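Local coordinates for putative uncharacterized protein smu.1108c (Streptococcus mutans, PDB 3L7Y) that probably acts as a magnesium-dependent phosphatase of the haloacid dehalogenase-like hydrolase family, with a magnesium ion bound by three aspartates, at residues K184-M198 against G212-T224. Sequence-based numbering, arbitrary orientation.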
loop_
_atom_site.group_PDB
_atom_site.type_symbol
_atom_site.label_atom_id
_atom_site.label_comp_id
_atom_site.label_asym_id
_atom_site.label_seq_id
_atom_site.Cartn_x
_atom_site.Cartn_y
_atom_site.Cartn_z
ATOM N N LYS A 184 0.398 8.668 -6.790
ATOM C CA LYS A 184 -0.025 7.517 -7.572
ATOM C C LYS A 184 -1.388 7.784 -8.200
ATOM O O LYS A 184 -2.049 8.776 -7.872
ATOM C CB LYS A 184 -0.116 6.277 -6.670
ATOM C CG LYS A 184 -1.412 6.177 -5.850
ATOM C CD LYS A 184 -1.510 4.804 -5.157
ATOM C CE LYS A 184 -2.823 4.612 -4.401
ATOM N NZ LYS A 184 -2.964 5.569 -3.272
ATOM N N LEU A 185 -1.799 6.904 -9.107
ATOM C CA LEU A 185 -3.189 6.868 -9.553
ATOM C C LEU A 185 -3.807 5.527 -9.214
ATOM O O LEU A 185 -3.102 4.551 -8.988
ATOM C CB LEU A 185 -3.315 7.066 -11.065
ATOM C CG LEU A 185 -2.382 8.024 -11.807
ATOM C CD1 LEU A 185 -2.924 8.224 -13.211
ATOM C CD2 LEU A 185 -2.275 9.336 -11.069
ATOM N N THR A 186 -5.129 5.462 -9.230
ATOM C CA THR A 186 -5.794 4.187 -9.022
ATOM C C THR A 186 -6.852 3.951 -10.085
ATOM O O THR A 186 -7.636 4.844 -10.409
ATOM C CB THR A 186 -6.413 4.086 -7.610
ATOM O OG1 THR A 186 -5.375 4.171 -6.619
ATOM C CG2 THR A 186 -7.154 2.763 -7.449
ATOM N N LEU A 187 -6.855 2.753 -10.656
ATOM C CA LEU A 187 -7.911 2.383 -11.571
ATOM C C LEU A 187 -8.848 1.408 -10.883
ATOM O O LEU A 187 -8.401 0.444 -10.260
ATOM C CB LEU A 187 -7.345 1.742 -12.833
ATOM C CG LEU A 187 -6.329 2.531 -13.661
ATOM C CD1 LEU A 187 -6.123 1.839 -14.989
ATOM C CD2 LEU A 187 -6.813 3.960 -13.865
ATOM N N GLN A 188 -10.147 1.654 -11.000
ATOM C CA GLN A 188 -11.113 0.648 -10.580
ATOM C C GLN A 188 -11.595 -0.068 -11.822
ATOM O O GLN A 188 -12.100 0.561 -12.765
ATOM C CB GLN A 188 -12.289 1.258 -9.813
ATOM C CG GLN A 188 -13.160 0.197 -9.141
ATOM C CD GLN A 188 -14.549 0.706 -8.840
ATOM O OE1 GLN A 188 -15.241 1.206 -9.722
ATOM N NE2 GLN A 188 -14.968 0.579 -7.590
ATOM N N VAL A 189 -11.418 -1.383 -11.828
ATOM C CA VAL A 189 -11.600 -2.174 -13.031
ATOM C C VAL A 189 -12.203 -3.505 -12.638
ATOM O O VAL A 189 -12.169 -3.878 -11.467
ATOM C CB VAL A 189 -10.245 -2.446 -13.697
ATOM C CG1 VAL A 189 -9.541 -1.137 -14.026
ATOM C CG2 VAL A 189 -9.375 -3.278 -12.786
ATOM N N LYS A 190 -12.771 -4.209 -13.610
ATOM C CA LYS A 190 -13.203 -5.580 -13.386
ATOM C C LYS A 190 -11.968 -6.426 -13.093
ATOM O O LYS A 190 -10.982 -6.362 -13.829
ATOM C CB LYS A 190 -13.939 -6.115 -14.617
ATOM C CG LYS A 190 -15.426 -5.815 -14.628
ATOM C CD LYS A 190 -16.087 -6.271 -15.922
ATOM N N GLU A 191 -12.000 -7.208 -12.018
ATOM C CA GLU A 191 -10.836 -8.010 -11.667
ATOM C C GLU A 191 -10.363 -8.841 -12.860
ATOM O O GLU A 191 -9.170 -9.102 -13.006
ATOM C CB GLU A 191 -11.117 -8.908 -10.445
ATOM C CG GLU A 191 -9.925 -9.756 -9.984
ATOM C CD GLU A 191 -8.668 -8.931 -9.695
ATOM O OE1 GLU A 191 -7.602 -9.522 -9.432
ATOM O OE2 GLU A 191 -8.737 -7.686 -9.726
ATOM N N GLU A 192 -11.292 -9.232 -13.732
ATOM C CA GLU A 192 -10.940 -10.133 -14.830
ATOM C C GLU A 192 -10.225 -9.438 -15.993
ATOM O O GLU A 192 -9.677 -10.103 -16.862
ATOM C CB GLU A 192 -12.151 -10.937 -15.336
ATOM C CG GLU A 192 -13.296 -10.122 -15.904
ATOM C CD GLU A 192 -14.474 -10.009 -14.943
ATOM O OE1 GLU A 192 -15.548 -9.534 -15.379
ATOM O OE2 GLU A 192 -14.328 -10.391 -13.760
ATOM N N GLU A 193 -10.233 -8.107 -16.010
ATOM C CA GLU A 193 -9.549 -7.358 -17.067
ATOM C C GLU A 193 -8.258 -6.762 -16.521
ATOM O O GLU A 193 -7.500 -6.106 -17.238
ATOM C CB GLU A 193 -10.458 -6.263 -17.624
ATOM C CG GLU A 193 -11.529 -6.804 -18.554
ATOM C CD GLU A 193 -12.608 -5.796 -18.896
ATOM O OE1 GLU A 193 -12.693 -4.738 -18.229
ATOM O OE2 GLU A 193 -13.382 -6.074 -19.838
ATOM N N SER A 194 -8.025 -7.020 -15.241
ATOM C CA SER A 194 -6.940 -6.407 -14.500
ATOM C C SER A 194 -5.581 -6.679 -15.118
ATOM O O SER A 194 -4.815 -5.741 -15.349
ATOM C CB SER A 194 -6.941 -6.907 -13.063
ATOM O OG SER A 194 -5.847 -6.369 -12.342
ATOM N N ALA A 195 -5.275 -7.961 -15.344
ATOM C CA ALA A 195 -4.005 -8.358 -15.955
ATOM C C ALA A 195 -3.812 -7.685 -17.304
ATOM O O ALA A 195 -2.746 -7.138 -17.584
ATOM C CB ALA A 195 -3.920 -9.876 -16.101
ATOM N N GLN A 196 -4.852 -7.717 -18.130
ATOM C CA GLN A 196 -4.782 -7.139 -19.465
ATOM C C GLN A 196 -4.435 -5.659 -19.440
ATOM O O GLN A 196 -3.666 -5.172 -20.273
ATOM C CB GLN A 196 -6.108 -7.312 -20.203
ATOM C CG GLN A 196 -6.096 -6.592 -21.544
ATOM C CD GLN A 196 -7.437 -6.580 -22.261
ATOM O OE1 GLN A 196 -7.590 -5.921 -23.300
ATOM N NE2 GLN A 196 -8.412 -7.302 -21.719
ATOM N N ILE A 197 -5.030 -4.937 -18.499
ATOM C CA ILE A 197 -4.869 -3.483 -18.462
ATOM C C ILE A 197 -3.504 -3.133 -17.908
ATOM O O ILE A 197 -2.879 -2.146 -18.314
ATOM C CB ILE A 197 -5.955 -2.834 -17.589
ATOM C CG1 ILE A 197 -7.321 -2.983 -18.255
ATOM C CG2 ILE A 197 -5.624 -1.361 -17.302
ATOM C CD1 ILE A 197 -8.469 -2.668 -17.319
ATOM N N MET A 198 -3.050 -3.938 -16.947
ATOM C CA MET A 198 -1.711 -3.780 -16.422
ATOM C C MET A 198 -0.654 -4.014 -17.500
ATOM O O MET A 198 0.331 -3.276 -17.571
ATOM C CB MET A 198 -1.479 -4.670 -15.203
ATOM C CG MET A 198 -2.091 -4.085 -13.942
ATOM S SD MET A 198 -1.517 -4.829 -12.411
ATOM C CE MET A 198 -2.538 -6.311 -12.389
ATOM N N GLY A 212 1.635 -0.571 -13.269
ATOM C CA GLY A 212 0.499 -0.977 -12.463
ATOM C C GLY A 212 0.869 -2.103 -11.512
ATOM O O GLY A 212 1.737 -2.940 -11.805
ATOM N N THR A 213 0.216 -2.123 -10.357
ATOM C CA THR A 213 0.402 -3.213 -9.420
ATOM C C THR A 213 -0.970 -3.490 -8.834
ATOM O O THR A 213 -1.668 -2.562 -8.448
ATOM C CB THR A 213 1.410 -2.829 -8.316
ATOM O OG1 THR A 213 1.649 -3.951 -7.446
ATOM C CG2 THR A 213 0.889 -1.629 -7.497
ATOM N N ALA A 214 -1.382 -4.755 -8.795
ATOM C CA ALA A 214 -2.664 -5.096 -8.187
ATOM C C ALA A 214 -2.656 -4.759 -6.698
ATOM O O ALA A 214 -1.900 -5.352 -5.915
ATOM C CB ALA A 214 -2.997 -6.570 -8.405
ATOM N N SER A 215 -3.506 -3.809 -6.323
ATOM C CA SER A 215 -3.636 -3.360 -4.947
ATOM C C SER A 215 -4.992 -3.742 -4.359
ATOM O O SER A 215 -5.506 -3.058 -3.474
ATOM C CB SER A 215 -3.476 -1.838 -4.879
ATOM O OG SER A 215 -4.471 -1.189 -5.653
ATOM N N GLY A 216 -5.582 -4.819 -4.861
ATOM C CA GLY A 216 -6.857 -5.288 -4.345
ATOM C C GLY A 216 -7.764 -5.820 -5.435
ATOM O O GLY A 216 -7.513 -5.608 -6.625
ATOM N N PHE A 217 -8.821 -6.515 -5.026
ATOM C CA PHE A 217 -9.783 -7.081 -5.965
ATOM C C PHE A 217 -10.495 -5.958 -6.717
ATOM O O PHE A 217 -11.199 -5.139 -6.122
ATOM C CB PHE A 217 -10.790 -7.978 -5.232
ATOM C CG PHE A 217 -11.672 -8.777 -6.151
ATOM C CD1 PHE A 217 -12.928 -8.307 -6.516
ATOM C CD2 PHE A 217 -11.246 -9.995 -6.655
ATOM C CE1 PHE A 217 -13.744 -9.039 -7.368
ATOM C CE2 PHE A 217 -12.058 -10.738 -7.507
ATOM C CZ PHE A 217 -13.308 -10.259 -7.863
ATOM N N GLY A 218 -10.283 -5.903 -8.026
ATOM C CA GLY A 218 -10.861 -4.851 -8.839
ATOM C C GLY A 218 -10.116 -3.525 -8.791
ATOM O O GLY A 218 -10.675 -2.494 -9.167
ATOM N N TYR A 219 -8.859 -3.539 -8.350
ATOM C CA TYR A 219 -8.060 -2.304 -8.274
ATOM C C TYR A 219 -6.642 -2.436 -8.841
ATOM O O TYR A 219 -5.980 -3.463 -8.671
ATOM C CB TYR A 219 -7.988 -1.779 -6.832
ATOM C CG TYR A 219 -9.312 -1.291 -6.300
ATOM C CD1 TYR A 219 -10.103 -2.107 -5.496
ATOM C CD2 TYR A 219 -9.782 -0.019 -6.614
ATOM C CE1 TYR A 219 -11.318 -1.667 -5.012
ATOM C CE2 TYR A 219 -10.999 0.432 -6.135
ATOM C CZ TYR A 219 -11.759 -0.399 -5.333
ATOM O OH TYR A 219 -12.965 0.034 -4.856
ATOM N N ILE A 220 -6.186 -1.386 -9.524
ATOM C CA ILE A 220 -4.805 -1.300 -9.982
ATOM C C ILE A 220 -4.242 0.049 -9.556
ATOM O O ILE A 220 -4.808 1.096 -9.887
ATOM C CB ILE A 220 -4.711 -1.350 -11.512
ATOM C CG1 ILE A 220 -5.148 -2.705 -12.064
ATOM C CG2 ILE A 220 -3.297 -1.012 -11.966
ATOM C CD1 ILE A 220 -5.500 -2.645 -13.553
ATOM N N ASP A 221 -3.135 0.030 -8.829
ATOM C CA ASP A 221 -2.431 1.262 -8.521
ATOM C C ASP A 221 -1.400 1.446 -9.609
ATOM O O ASP A 221 -0.673 0.510 -9.944
ATOM C CB ASP A 221 -1.739 1.172 -7.158
ATOM C CG ASP A 221 -2.701 1.348 -6.015
ATOM O OD1 ASP A 221 -3.868 1.723 -6.283
ATOM O OD2 ASP A 221 -2.302 1.114 -4.854
ATOM N N ILE A 222 -1.364 2.640 -10.177
ATOM C CA ILE A 222 -0.339 2.997 -11.137
ATOM C C ILE A 222 0.707 3.789 -10.384
ATOM O O ILE A 222 0.510 4.954 -10.060
ATOM C CB ILE A 222 -0.914 3.819 -12.316
ATOM C CG1 ILE A 222 -1.978 2.997 -13.057
ATOM C CG2 ILE A 222 0.211 4.257 -13.248
ATOM C CD1 ILE A 222 -2.626 3.705 -14.224
ATOM N N ILE A 223 1.812 3.134 -10.072
ATOM C CA ILE A 223 2.848 3.753 -9.280
ATOM C C ILE A 223 4.043 4.098 -10.142
ATOM O O ILE A 223 4.165 3.611 -11.261
ATOM C CB ILE A 223 3.336 2.793 -8.167
ATOM C CG1 ILE A 223 3.579 1.394 -8.747
ATOM C CG2 ILE A 223 2.322 2.750 -7.029
ATOM C CD1 ILE A 223 4.575 0.522 -7.934
ATOM N N THR A 224 4.919 4.932 -9.594
ATOM C CA THR A 224 6.227 5.179 -10.174
ATOM C C THR A 224 6.973 3.851 -10.212
ATOM O O THR A 224 7.176 3.195 -9.171
ATOM C CB THR A 224 7.007 6.198 -9.330
ATOM O OG1 THR A 224 6.375 7.485 -9.432
ATOM C CG2 THR A 224 8.473 6.292 -9.784
HETATM O O HOH W 1 -6.359 -5.988 -9.831
HETATM O O HOH W 2 1.621 -2.523 -15.439
#
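L187 and I220 form a hydrogen-bonded pair of the antiparallel strands 184-188 and 219-224; L187 N reaches I220 O at 2.7 Å, and I220 N returns a bond to L187 O. L185 and I222 repeat the pattern, and V189 N adds a single bond to G218 O (3.0 Å), from above the carbonyl plane. On the face bearing I220, the CD1 methyl of that isoleucine lies 3.7 Å from M198 CG and also meets I197 CG2, packing helix 194-198 against the sheet; V189 CG2, from the loop before the helix, touches the same methyl. M198 SD lies along the G212-A214 backbone, and the bend at chi3 (-80°) turns CE to A214 CB. Helix 120-133 packs on L185 and L187, on this same face.

At the turn, E191 CB sits over one face of the F217 ring in a CH-pi contact, 3.8 Å from its centroid. With CG anti to the backbone N (chi1 -178°) and a bend at chi2, the carboxylate folds back to take G218 N on OE2 at 2.9 Å, from above its plane. A water joins E191 OE2, S194 OG and Y219 O.

On the other face, T186 OG1 donates to D221 OD1 (2.9 Å), while N102 holds D221 OD2 and E101 pairs with K184 NZ. The 216-219 type II beta turn places G216 about 6 Å (nearest atoms) from the magnesium ion, consistent with a cap-domain loop facing the active site, as in Cof-type haloacid dehalogenase-like hydrolases.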